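Long-range contacts in prolyl oligopeptidase (Galerina marginata, PDB 5N4B), which cleaves peptides on the C-terminal side of proline and macrocyclises a 25-residue intermediate in the biosynthesis of amanitin toxins: residues D93-W98 with L110-E115; L148-P153 with T205-K210; A87-D92 with A409-Q414. The protein carries 1 engineered substitution. All blocks are in the same frame, centred on the assembly; numbering follows the deposited sequence.

Contact 1: D93-W98 with L110-E115; sequences DGHWYW and LYRSKE
Trp98 and Tyr111 face each other as an antiparallel hydrogen-bonded pair, followed by Tyr97 and Arg112 as a non-hydrogen-bonded pair; this register defines the hairpin of strands 96-101 and 109-113. The backbone bonds are Trp98 N to Tyr111 O, Tyr111 N to Trp98 O and, one step along, Ser113 N to Trp96 O at 2.8 Å. At the end of this ladder a side chain takes over: Trp96 N donates almost straight (174°) to Ser113 OG at 3.0 Å. That hydroxyl, turned between its own backbone N and carbonyl carbon (chi1 61°), donates in turn to Glu115 O.

A second bond from side chain to backbone joins His95 ND1 to Ser113 O at 2.8 Å. The oxygen lies near the imidazole plane, whereas ND1 stands above the carbonyl plane.

Stacking dominates around Arg112, which is modelled in two conformers. In the one described here its guanidinium lies flat on the His95 ring, centres 3.5 Å apart and planes 19° apart, with NH1 over the ring centre. Farther back, CG rests over the Tyr97 face, 4.1 Å from its centroid. Arg112 NE makes a weak bond of 3.4 Å to Tyr97 OH, whose proton goes to Asp93 OD2. On the opposite sheet face, Tyr111 CB sits 3.9 Å from the centroid of the Trp98 six-membered ring; the polar ends, Trp98 NE1 and Tyr111 OH, are bonded to Asp125 and Asp126.

Asp93 OD1 also accepts from His95 N, an Asx turn that helps fix where the imidazole starts. ND1 carries a proton in its bond to Ser113; the guanidinium stacked on the ring would probably disfavour a second proton on His95, and the nearby Asp93 carboxylate may partly offset the charge of Arg112.

Contact 2: L148-P153 with T205-K210; sequences LCKFSP and TIIWTK
Trp208 reaches across to the 148-153 segment and meets it along nearly its whole length. Its CB packs against Pro153 CD at 3.4 Å, and CG lies near the same carbon. Beyond them CD1 comes 3.4 Å from Phe151 O and 3.6 Å from Lys150 CG. The pyrrole NE1 donates to Lys150 O at 3.0 Å, with an N-H...O angle of 159°. The acceptor lies close to the indole plane, but NE1 approaches from well above the carbonyl plane, so the bond is well directed at the donor and not along a lone pair of the acceptor. At the far end of the indole, Ser152 CB sits squarely over the six-membered ring, 3.5 Å from its centroid and only 5° off the normal, a clear CH-pi contact.

Lys150 and Trp208 run antiparallel alongside each other. The lysine chain bends at chi2 (75°) and again before NZ, which brings the ammonium to Ile206 O at 2.9 Å, nearly in line with the carbonyl. A water accepts from both Lys150 NZ and Trp208 N, each at 2.9 Å, and ties the lysine to the tryptophan backbone. At the other end Leu148 CD2 touches Ile206 CG1.

The two segments run in almost the same direction but belong to different sheets, as the inner strands of successive propeller blades. The packing is therefore made by side chains, without a shared strand ladder: the Trp208 indole projects from its own blade into the interface, against Phe157 and Ala159 of strand 157-164 and edge-to-face with Phe215 of its own sheet, while Ile207 leans on strand 262-267 of the following blade.

Contact 3: A87-D92 with A409-Q414; sequences APTLLD and ANRQKQ
Arg411 and Gln414 both present the edges of their flat groups to Leu90 O. The oxygen lies only 8° out of the guanidinium plane of Arg411 and 7° out of the amide plane of Gln414, so both N-H groups meet it close to their own planes. This is where the seven-bladed beta-propeller closes: the first blade, with strand 84-90, meets the loop between strands 405-409 and 416-423 of the last, and the two are joined by side chains in a ring whose ends share no sheet.

Leu90 O is thus gripped twice. Arg411 NH1 donates at 3.0 Å in the carbonyl plane, on a lone pair, while Gln414 NE2 donates at 2.9 Å from above that plane. The Gln414 amide also lies against the Leu90 side chain, NE2 standing 3.6 Å from CB.

Asp92 collects the charges. Its OD1 forms a salt bridge with Arg411 NH1 at 2.8 Å, approached on the anti side but tilted well out of the carboxylate plane, and OD2 offers its syn lone pair to Lys413 NZ at 2.7 Å. The arginine bends at chi3 (69°), which lets NH1 serve Leu90 O and Asp92 OD1 together; the lysine, extended beyond CG, reaches the carboxylate from the loop. A type I turn from Arg411 to Gln414, closed by Gln414 N to Arg411 O, brings the three donors onto the first blade. The network probably favours a charged Asp92.

Two waters complete the joint: one accepts from Leu90 N and donates to Gln414 OE1, and the other donates to Asp92 OD1 at 3.1 Å while accepting from Gln414 NE2 at 2.9 Å.

In the fold
Around the propeller ring, contact 1 lies within the first blade, contact 2 joins the second to the third, and contact 3 the last to the first. The centre of contact 3 is about 11 Å from that of contact 1 and about 13 Å from that of contact 2; those of contacts 1 and 2 are about 17 Å apart. Phe151 links all three, with CZ 3.6 Å from Tyr97 CD2 and CD1 3.4 Å from Leu91 CD1, and Arg411 NH2 probably bonds to Pro153 O. Residues of every contact touch the bound peptide. In contact 2 the Leu148 side chain lies about 9 Å from that of catalytic His699; the catalytic serine is replaced by engineered Ala578.

Contact 1: D93-W98 with L110-E115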
loop_
_atom_site.group_PDB
_atom_site.type_symbol
_atom_site.label_atom_id
_atom_site.label_comp_id
_atom_site.label_asym_id
_atom_site.label_seq_id
_atom_site.Cartn_x
_atom_site.Cartn_y
_atom_site.Cartn_z
ATOM N N ASP A 93 20.794 -14.372 -17.728
ATOM C CA ASP A 93 21.304 -15.741 -17.775
ATOM C C ASP A 93 20.469 -16.707 -18.606
ATOM O O ASP A 93 20.853 -17.879 -18.713
ATOM C CB ASP A 93 21.531 -16.289 -16.353
ATOM C CG ASP A 93 20.232 -16.396 -15.513
ATOM O OD1 ASP A 93 19.131 -16.099 -16.033
ATOM O OD2 ASP A 93 20.378 -16.816 -14.358
ATOM N N GLY A 94 19.351 -16.253 -19.175
ATOM C CA GLY A 94 18.459 -17.061 -19.956
ATOM C C GLY A 94 17.404 -17.764 -19.147
ATOM O O GLY A 94 16.558 -18.450 -19.741
ATOM N N HIS A 95 17.435 -17.647 -17.816
ATOM C CA HIS A 95 16.469 -18.356 -16.992
ATOM C C HIS A 95 15.400 -17.396 -16.484
ATOM O O HIS A 95 15.586 -16.189 -16.436
ATOM C CB HIS A 95 17.204 -19.047 -15.830
ATOM C CG HIS A 95 18.019 -20.226 -16.273
ATOM N ND1 HIS A 95 17.628 -21.523 -16.055
ATOM C CD2 HIS A 95 19.145 -20.290 -17.031
ATOM C CE1 HIS A 95 18.526 -22.347 -16.589
ATOM N NE2 HIS A 95 19.441 -21.626 -17.204
ATOM N N TRP A 96 14.275 -17.991 -16.127
ATOM C CA TRP A 96 13.102 -17.283 -15.668
ATOM C C TRP A 96 12.924 -17.486 -14.170
ATOM O O TRP A 96 13.087 -18.599 -13.650
ATOM C CB TRP A 96 11.888 -17.836 -16.427
ATOM C CG TRP A 96 11.863 -17.592 -17.873
ATOM C CD1 TRP A 96 12.489 -18.317 -18.810
ATOM C CD2 TRP A 96 11.158 -16.572 -18.544
ATOM N NE1 TRP A 96 12.212 -17.807 -20.067
ATOM C CE2 TRP A 96 11.387 -16.730 -19.911
ATOM C CE3 TRP A 96 10.353 -15.514 -18.127
ATOM C CZ2 TRP A 96 10.816 -15.888 -20.862
ATOM C CZ3 TRP A 96 9.810 -14.667 -19.084
ATOM C CH2 TRP A 96 10.030 -14.877 -20.423
ATOM N N TYR A 97 12.554 -16.417 -13.485
ATOM C CA TYR A 97 12.447 -16.421 -12.029
ATOM C C TYR A 97 11.079 -15.886 -11.625
ATOM O O TYR A 97 10.592 -14.908 -12.197
ATOM C CB TYR A 97 13.535 -15.532 -11.433
ATOM C CG TYR A 97 14.937 -15.990 -11.650
ATOM C CD1 TYR A 97 15.532 -15.945 -12.927
ATOM C CD2 TYR A 97 15.683 -16.483 -10.597
ATOM C CE1 TYR A 97 16.858 -16.364 -13.116
ATOM C CE2 TYR A 97 17.004 -16.878 -10.780
ATOM C CZ TYR A 97 17.567 -16.814 -12.056
ATOM O OH TYR A 97 18.888 -17.210 -12.225
ATOM N N TRP A 98 10.466 -16.493 -10.621
ATOM C CA TRP A 98 9.135 -16.093 -10.210
ATOM C C TRP A 98 8.933 -16.491 -8.753
ATOM O O TRP A 98 9.570 -17.424 -8.243
ATOM C CB TRP A 98 8.042 -16.750 -11.094
ATOM C CG TRP A 98 7.919 -18.216 -10.939
ATOM C CD1 TRP A 98 7.017 -18.884 -10.143
ATOM C CD2 TRP A 98 8.722 -19.230 -11.566
ATOM N NE1 TRP A 98 7.236 -20.250 -10.226
ATOM C CE2 TRP A 98 8.272 -20.484 -11.087
ATOM C CE3 TRP A 98 9.781 -19.201 -12.456
ATOM C CZ2 TRP A 98 8.819 -21.693 -11.522
ATOM C CZ3 TRP A 98 10.321 -20.409 -12.880
ATOM C CH2 TRP A 98 9.858 -21.618 -12.393
ATOM N N LEU A 110 11.248 -17.487 -4.077
ATOM C CA LEU A 110 11.708 -17.155 -5.414
ATOM C C LEU A 110 12.290 -18.404 -6.065
ATOM O O LEU A 110 13.307 -18.949 -5.612
ATOM C CB LEU A 110 12.727 -16.023 -5.358
ATOM C CG LEU A 110 13.195 -15.339 -6.622
ATOM C CD1 LEU A 110 11.989 -14.903 -7.493
ATOM C CD2 LEU A 110 14.087 -14.141 -6.284
ATOM N N TYR A 111 11.698 -18.805 -7.167
ATOM C CA TYR A 111 12.073 -19.961 -7.972
ATOM C C TYR A 111 12.805 -19.538 -9.232
ATOM O O TYR A 111 12.585 -18.443 -9.751
ATOM C CB TYR A 111 10.809 -20.733 -8.397
ATOM C CG TYR A 111 10.381 -21.807 -7.403
ATOM C CD1 TYR A 111 10.031 -21.496 -6.120
ATOM C CD2 TYR A 111 10.365 -23.112 -7.747
ATOM C CE1 TYR A 111 9.683 -22.479 -5.183
ATOM C CE2 TYR A 111 9.992 -24.096 -6.831
ATOM C CZ TYR A 111 9.676 -23.751 -5.549
ATOM O OH TYR A 111 9.351 -24.751 -4.640
ATOM N N ARG A 112 13.615 -20.433 -9.657
ATOM C CA ARG A 112 14.366 -20.305 -11.039
ATOM C C ARG A 112 14.140 -21.512 -11.934
ATOM O O ARG A 112 14.129 -22.656 -11.526
ATOM C CB ARG A 112 15.855 -20.449 -10.667
ATOM C CG ARG A 112 16.853 -20.443 -11.845
ATOM C CD ARG A 112 18.332 -20.566 -11.404
ATOM N NE ARG A 112 19.250 -20.556 -12.574
ATOM C CZ ARG A 112 19.603 -21.633 -13.303
ATOM N NH1 ARG A 112 20.527 -21.540 -14.269
ATOM N NH2 ARG A 112 19.043 -22.802 -13.069
ATOM N N SER A 113 13.850 -21.216 -13.165
ATOM C CA SER A 113 13.546 -22.287 -14.097
ATOM C C SER A 113 14.721 -23.250 -14.219
ATOM O O SER A 113 15.878 -22.844 -14.244
ATOM C CB SER A 113 13.156 -21.726 -15.479
ATOM O OG SER A 113 14.196 -20.975 -16.087
ATOM N N LYS A 114 14.378 -24.528 -14.304
ATOM C CA LYS A 114 15.380 -25.558 -14.544
ATOM C C LYS A 114 16.043 -25.366 -15.894
ATOM O O LYS A 114 17.257 -25.563 -16.028
ATOM C CB LYS A 114 14.702 -26.937 -14.496
ATOM C CG LYS A 114 14.162 -27.316 -13.106
ATOM C CD LYS A 114 13.494 -28.673 -13.135
ATOM C CE LYS A 114 12.827 -29.032 -11.845
ATOM N NZ LYS A 114 13.828 -29.428 -10.865
ATOM N N GLU A 115 15.258 -25.003 -16.909
ATOM C CA GLU A 115 15.765 -24.833 -18.260
ATOM C C GLU A 115 15.760 -23.365 -18.627
ATOM O O GLU A 115 14.932 -22.602 -18.107
ATOM C CB GLU A 115 14.854 -25.537 -19.265
ATOM C CG GLU A 115 14.565 -27.003 -18.994
ATOM C CD GLU A 115 15.773 -27.880 -19.186
ATOM O OE1 GLU A 115 16.648 -27.505 -19.999
ATOM O OE2 GLU A 115 15.837 -28.951 -18.542
#

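Contact 2: L148-P153 with T205-K210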
loop_
_atom_site.group_PDB
_atom_site.type_symbol
_atom_site.label_atom_id
_atom_site.label_comp_id
_atom_site.label_asym_id
_atom_site.label_seq_id
_atom_site.Cartn_x
_atom_site.Cartn_y
_atom_site.Cartn_z
ATOM N N LEU A 148 12.156 -6.235 0.003
ATOM C CA LEU A 148 12.339 -5.735 -1.350
ATOM C C LEU A 148 13.509 -6.502 -1.963
ATOM O O LEU A 148 14.429 -6.884 -1.249
ATOM C CB LEU A 148 12.697 -4.219 -1.322
ATOM C CG LEU A 148 12.620 -3.472 -2.608
ATOM C CD1 LEU A 148 11.173 -3.422 -3.029
ATOM C CD2 LEU A 148 13.132 -2.046 -2.392
ATOM N N CYS A 149 13.504 -6.668 -3.283
ATOM C CA CYS A 149 14.630 -7.279 -3.965
ATOM C C CYS A 149 14.749 -6.795 -5.394
ATOM O O CYS A 149 13.792 -6.277 -6.000
ATOM C CB CYS A 149 14.600 -8.805 -3.877
ATOM S SG CYS A 149 13.259 -9.564 -4.797
ATOM N N LYS A 150 15.947 -6.998 -5.948
ATOM C CA LYS A 150 16.236 -6.528 -7.309
ATOM C C LYS A 150 17.444 -7.274 -7.850
ATOM O O LYS A 150 18.543 -7.178 -7.283
ATOM C CB LYS A 150 16.500 -5.004 -7.313
ATOM C CG LYS A 150 16.394 -4.362 -8.697
ATOM C CD LYS A 150 14.895 -4.248 -9.076
ATOM C CE LYS A 150 14.572 -3.340 -10.168
ATOM N NZ LYS A 150 14.835 -1.895 -9.812
ATOM N N PHE A 151 17.263 -7.966 -8.974
ATOM C CA PHE A 151 18.373 -8.565 -9.706
ATOM C C PHE A 151 19.113 -7.496 -10.498
ATOM O O PHE A 151 18.526 -6.549 -11.027
ATOM C CB PHE A 151 17.854 -9.592 -10.699
ATOM C CG PHE A 151 17.408 -10.891 -10.085
ATOM C CD1 PHE A 151 18.298 -11.873 -9.698
ATOM C CD2 PHE A 151 16.057 -11.127 -9.948
ATOM C CE1 PHE A 151 17.856 -13.083 -9.182
ATOM C CE2 PHE A 151 15.635 -12.379 -9.447
ATOM C CZ PHE A 151 16.554 -13.320 -9.057
ATOM N N SER A 152 20.417 -7.711 -10.658
ATOM C CA SER A 152 21.209 -6.854 -11.517
ATOM C C SER A 152 20.819 -7.057 -12.984
ATOM O O SER A 152 20.327 -8.124 -13.376
ATOM C CB SER A 152 22.693 -7.108 -11.335
ATOM O OG SER A 152 23.031 -8.450 -11.619
ATOM N N PRO A 153 21.049 -6.032 -13.812
ATOM C CA PRO A 153 20.681 -6.122 -15.220
ATOM C C PRO A 153 21.347 -7.274 -15.930
ATOM O O PRO A 153 20.757 -7.890 -16.812
ATOM C CB PRO A 153 21.119 -4.752 -15.765
ATOM C CG PRO A 153 21.153 -3.869 -14.649
ATOM C CD PRO A 153 21.438 -4.668 -13.423
ATOM N N THR A 205 13.465 2.548 -3.677
ATOM C CA THR A 205 13.737 1.327 -4.422
ATOM C C THR A 205 15.250 1.054 -4.435
ATOM O O THR A 205 16.058 1.892 -4.021
ATOM C CB THR A 205 13.206 1.494 -5.861
ATOM O OG1 THR A 205 13.661 2.734 -6.399
ATOM C CG2 THR A 205 11.676 1.470 -5.859
ATOM N N ILE A 206 15.617 -0.129 -4.927
ATOM C CA ILE A 206 17.000 -0.478 -5.243
ATOM C C ILE A 206 17.152 -0.345 -6.749
ATOM O O ILE A 206 16.449 -1.037 -7.504
ATOM C CB ILE A 206 17.319 -1.909 -4.796
ATOM C CG1 ILE A 206 17.219 -2.051 -3.274
ATOM C CG2 ILE A 206 18.658 -2.372 -5.312
ATOM C CD1 ILE A 206 17.265 -3.413 -2.770
ATOM N N ILE A 207 18.110 0.498 -7.195
ATOM C CA ILE A 207 18.263 0.842 -8.613
ATOM C C ILE A 207 19.678 0.506 -9.069
ATOM O O ILE A 207 20.627 1.227 -8.775
ATOM C CB ILE A 207 17.932 2.311 -8.855
ATOM C CG1 ILE A 207 16.482 2.596 -8.476
ATOM C CG2 ILE A 207 18.182 2.697 -10.305
ATOM C CD1 ILE A 207 15.453 1.965 -9.360
ATOM N N TRP A 208 19.836 -0.578 -9.812
ATOM C CA TRP A 208 21.133 -0.921 -10.352
ATOM C C TRP A 208 21.533 0.017 -11.471
ATOM O O TRP A 208 20.707 0.452 -12.277
ATOM C CB TRP A 208 21.103 -2.324 -10.939
ATOM C CG TRP A 208 21.066 -3.458 -9.900
ATOM C CD1 TRP A 208 19.946 -4.021 -9.326
ATOM C CD2 TRP A 208 22.192 -4.152 -9.346
ATOM N NE1 TRP A 208 20.312 -5.001 -8.435
ATOM C CE2 TRP A 208 21.676 -5.103 -8.425
ATOM C CE3 TRP A 208 23.579 -4.068 -9.515
ATOM C CZ2 TRP A 208 22.483 -5.964 -7.717
ATOM C CZ3 TRP A 208 24.392 -4.926 -8.779
ATOM C CH2 TRP A 208 23.854 -5.855 -7.901
ATOM N N THR A 209 22.835 0.287 -11.549
ATOM C CA THR A 209 23.377 0.842 -12.763
ATOM C C THR A 209 23.421 -0.241 -13.843
ATOM O O THR A 209 23.491 -1.451 -13.555
ATOM C CB THR A 209 24.740 1.477 -12.512
ATOM O OG1 THR A 209 25.595 0.560 -11.819
ATOM C CG2 THR A 209 24.599 2.767 -11.701
ATOM N N LYS A 210 23.323 0.198 -15.100
ATOM C CA LYS A 210 23.167 -0.726 -16.208
ATOM C C LYS A 210 24.443 -1.485 -16.540
ATOM O O LYS A 210 24.390 -2.465 -17.299
ATOM C CB LYS A 210 22.578 -0.025 -17.428
ATOM C CG LYS A 210 21.081 -0.047 -17.555
ATOM C CD LYS A 210 20.342 0.207 -16.277
ATOM C CE LYS A 210 18.812 0.220 -16.566
ATOM N NZ LYS A 210 17.954 0.453 -15.355
HETATM O O HOH W 1 17.457 -1.835 -10.977
#

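Contact 3: A87-D92 with A409-Q414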
loop_
_atom_site.group_PDB
_atom_site.type_symbol
_atom_site.label_atom_id
_atom_site.label_comp_id
_atom_site.label_asym_id
_atom_site.label_seq_id
_atom_site.Cartn_x
_atom_site.Cartn_y
_atom_site.Cartn_z
ATOM N N ALA A 87 4.120 -13.090 -11.837
ATOM C CA ALA A 87 4.655 -13.117 -13.195
ATOM C C ALA A 87 6.131 -13.540 -13.144
ATOM O O ALA A 87 6.847 -13.213 -12.189
ATOM C CB ALA A 87 4.564 -11.747 -13.857
ATOM N N PRO A 88 6.625 -14.264 -14.148
ATOM C CA PRO A 88 8.056 -14.596 -14.199
ATOM C C PRO A 88 8.825 -13.477 -14.893
ATOM O O PRO A 88 8.263 -12.718 -15.693
ATOM C CB PRO A 88 8.055 -15.895 -15.026
ATOM C CG PRO A 88 6.951 -15.659 -16.049
ATOM C CD PRO A 88 5.892 -14.882 -15.280
ATOM N N THR A 89 10.124 -13.409 -14.577
ATOM C CA THR A 89 11.057 -12.430 -15.142
ATOM C C THR A 89 12.196 -13.196 -15.800
ATOM O O THR A 89 12.790 -14.087 -15.198
ATOM C CB THR A 89 11.606 -11.506 -14.053
ATOM O OG1 THR A 89 10.538 -10.814 -13.420
ATOM C CG2 THR A 89 12.548 -10.486 -14.669
ATOM N N LEU A 90 12.524 -12.825 -17.036
ATOM C CA LEU A 90 13.634 -13.449 -17.758
ATOM C C LEU A 90 14.883 -12.624 -17.490
ATOM O O LEU A 90 14.917 -11.428 -17.810
ATOM C CB LEU A 90 13.329 -13.431 -19.268
ATOM C CG LEU A 90 14.487 -13.883 -20.166
ATOM C CD1 LEU A 90 14.936 -15.283 -19.883
ATOM C CD2 LEU A 90 14.081 -13.720 -21.661
ATOM N N LEU A 91 15.866 -13.240 -16.831
ATOM C CA LEU A 91 17.152 -12.601 -16.585
ATOM C C LEU A 91 18.079 -12.839 -17.767
ATOM O O LEU A 91 17.873 -13.754 -18.586
ATOM C CB LEU A 91 17.775 -13.089 -15.269
ATOM C CG LEU A 91 16.895 -12.878 -14.046
ATOM C CD1 LEU A 91 17.735 -13.214 -12.780
ATOM C CD2 LEU A 91 16.367 -11.460 -13.975
ATOM N N ASP A 92 19.188 -12.104 -17.757
ATOM C CA ASP A 92 20.199 -12.228 -18.806
ATOM C C ASP A 92 20.964 -13.530 -18.754
ATOM O O ASP A 92 21.762 -13.775 -19.672
ATOM C CB ASP A 92 21.133 -11.020 -18.788
ATOM C CG ASP A 92 20.514 -9.779 -19.363
ATOM O OD1 ASP A 92 19.267 -9.625 -19.470
ATOM O OD2 ASP A 92 21.336 -8.924 -19.791
ATOM N N ALA A 409 4.478 -5.779 -16.356
ATOM C CA ALA A 409 5.803 -6.258 -15.948
ATOM C C ALA A 409 6.609 -6.587 -17.200
ATOM O O ALA A 409 6.179 -7.396 -18.036
ATOM C CB ALA A 409 5.676 -7.517 -15.099
ATOM N N ASN A 410 7.785 -5.997 -17.310
ATOM C CA ASN A 410 8.608 -6.240 -18.476
ATOM C C ASN A 410 10.009 -5.666 -18.276
ATOM O O ASN A 410 10.296 -4.920 -17.332
ATOM C CB ASN A 410 7.987 -5.678 -19.751
ATOM C CG ASN A 410 8.174 -4.209 -19.909
ATOM O OD1 ASN A 410 7.919 -3.428 -19.006
ATOM N ND2 ASN A 410 8.657 -3.816 -21.060
ATOM N N ARG A 411 10.850 -5.990 -19.255
ATOM C CA ARG A 411 12.163 -5.388 -19.447
ATOM C C ARG A 411 12.176 -4.864 -20.871
ATOM O O ARG A 411 11.956 -5.622 -21.818
ATOM C CB ARG A 411 13.285 -6.409 -19.192
ATOM C CG ARG A 411 13.234 -6.988 -17.777
ATOM C CD ARG A 411 14.382 -7.995 -17.549
ATOM N NE ARG A 411 15.655 -7.300 -17.522
ATOM C CZ ARG A 411 16.816 -7.870 -17.770
ATOM N NH1 ARG A 411 16.901 -9.156 -18.038
ATOM N NH2 ARG A 411 17.910 -7.126 -17.778
ATOM N N GLN A 412 12.483 -3.578 -21.000
ATOM C CA GLN A 412 12.394 -2.867 -22.282
ATOM C C GLN A 412 13.075 -3.582 -23.441
ATOM O O GLN A 412 12.564 -3.600 -24.563
ATOM C CB GLN A 412 12.981 -1.462 -22.132
ATOM C CG GLN A 412 13.024 -0.709 -23.448
ATOM C CD GLN A 412 13.653 0.641 -23.251
ATOM O OE1 GLN A 412 13.240 1.406 -22.372
ATOM N NE2 GLN A 412 14.647 0.959 -24.080
ATOM N N LYS A 413 14.260 -4.141 -23.223
ATOM C CA LYS A 413 14.996 -4.720 -24.331
ATOM C C LYS A 413 14.406 -6.030 -24.858
ATOM O O LYS A 413 14.807 -6.483 -25.938
ATOM C CB LYS A 413 16.465 -4.906 -23.955
ATOM C CG LYS A 413 16.727 -6.045 -22.970
ATOM C CD LYS A 413 18.176 -6.042 -22.529
ATOM C CE LYS A 413 18.442 -7.106 -21.483
ATOM N NZ LYS A 413 19.897 -7.000 -21.074
ATOM N N GLN A 414 13.502 -6.654 -24.125
ATOM C CA GLN A 414 13.001 -7.961 -24.460
ATOM C C GLN A 414 11.813 -7.888 -25.398
ATOM O O GLN A 414 11.166 -6.840 -25.540
ATOM C CB GLN A 414 12.648 -8.725 -23.164
ATOM C CG GLN A 414 13.860 -8.978 -22.329
ATOM C CD GLN A 414 13.580 -9.662 -21.009
ATOM O OE1 GLN A 414 12.505 -9.626 -20.466
ATOM N NE2 GLN A 414 14.631 -10.255 -20.454
HETATM O O HOH W 2 10.998 -10.738 -18.382
HETATM O O HOH W 3 17.284 -10.670 -21.654
#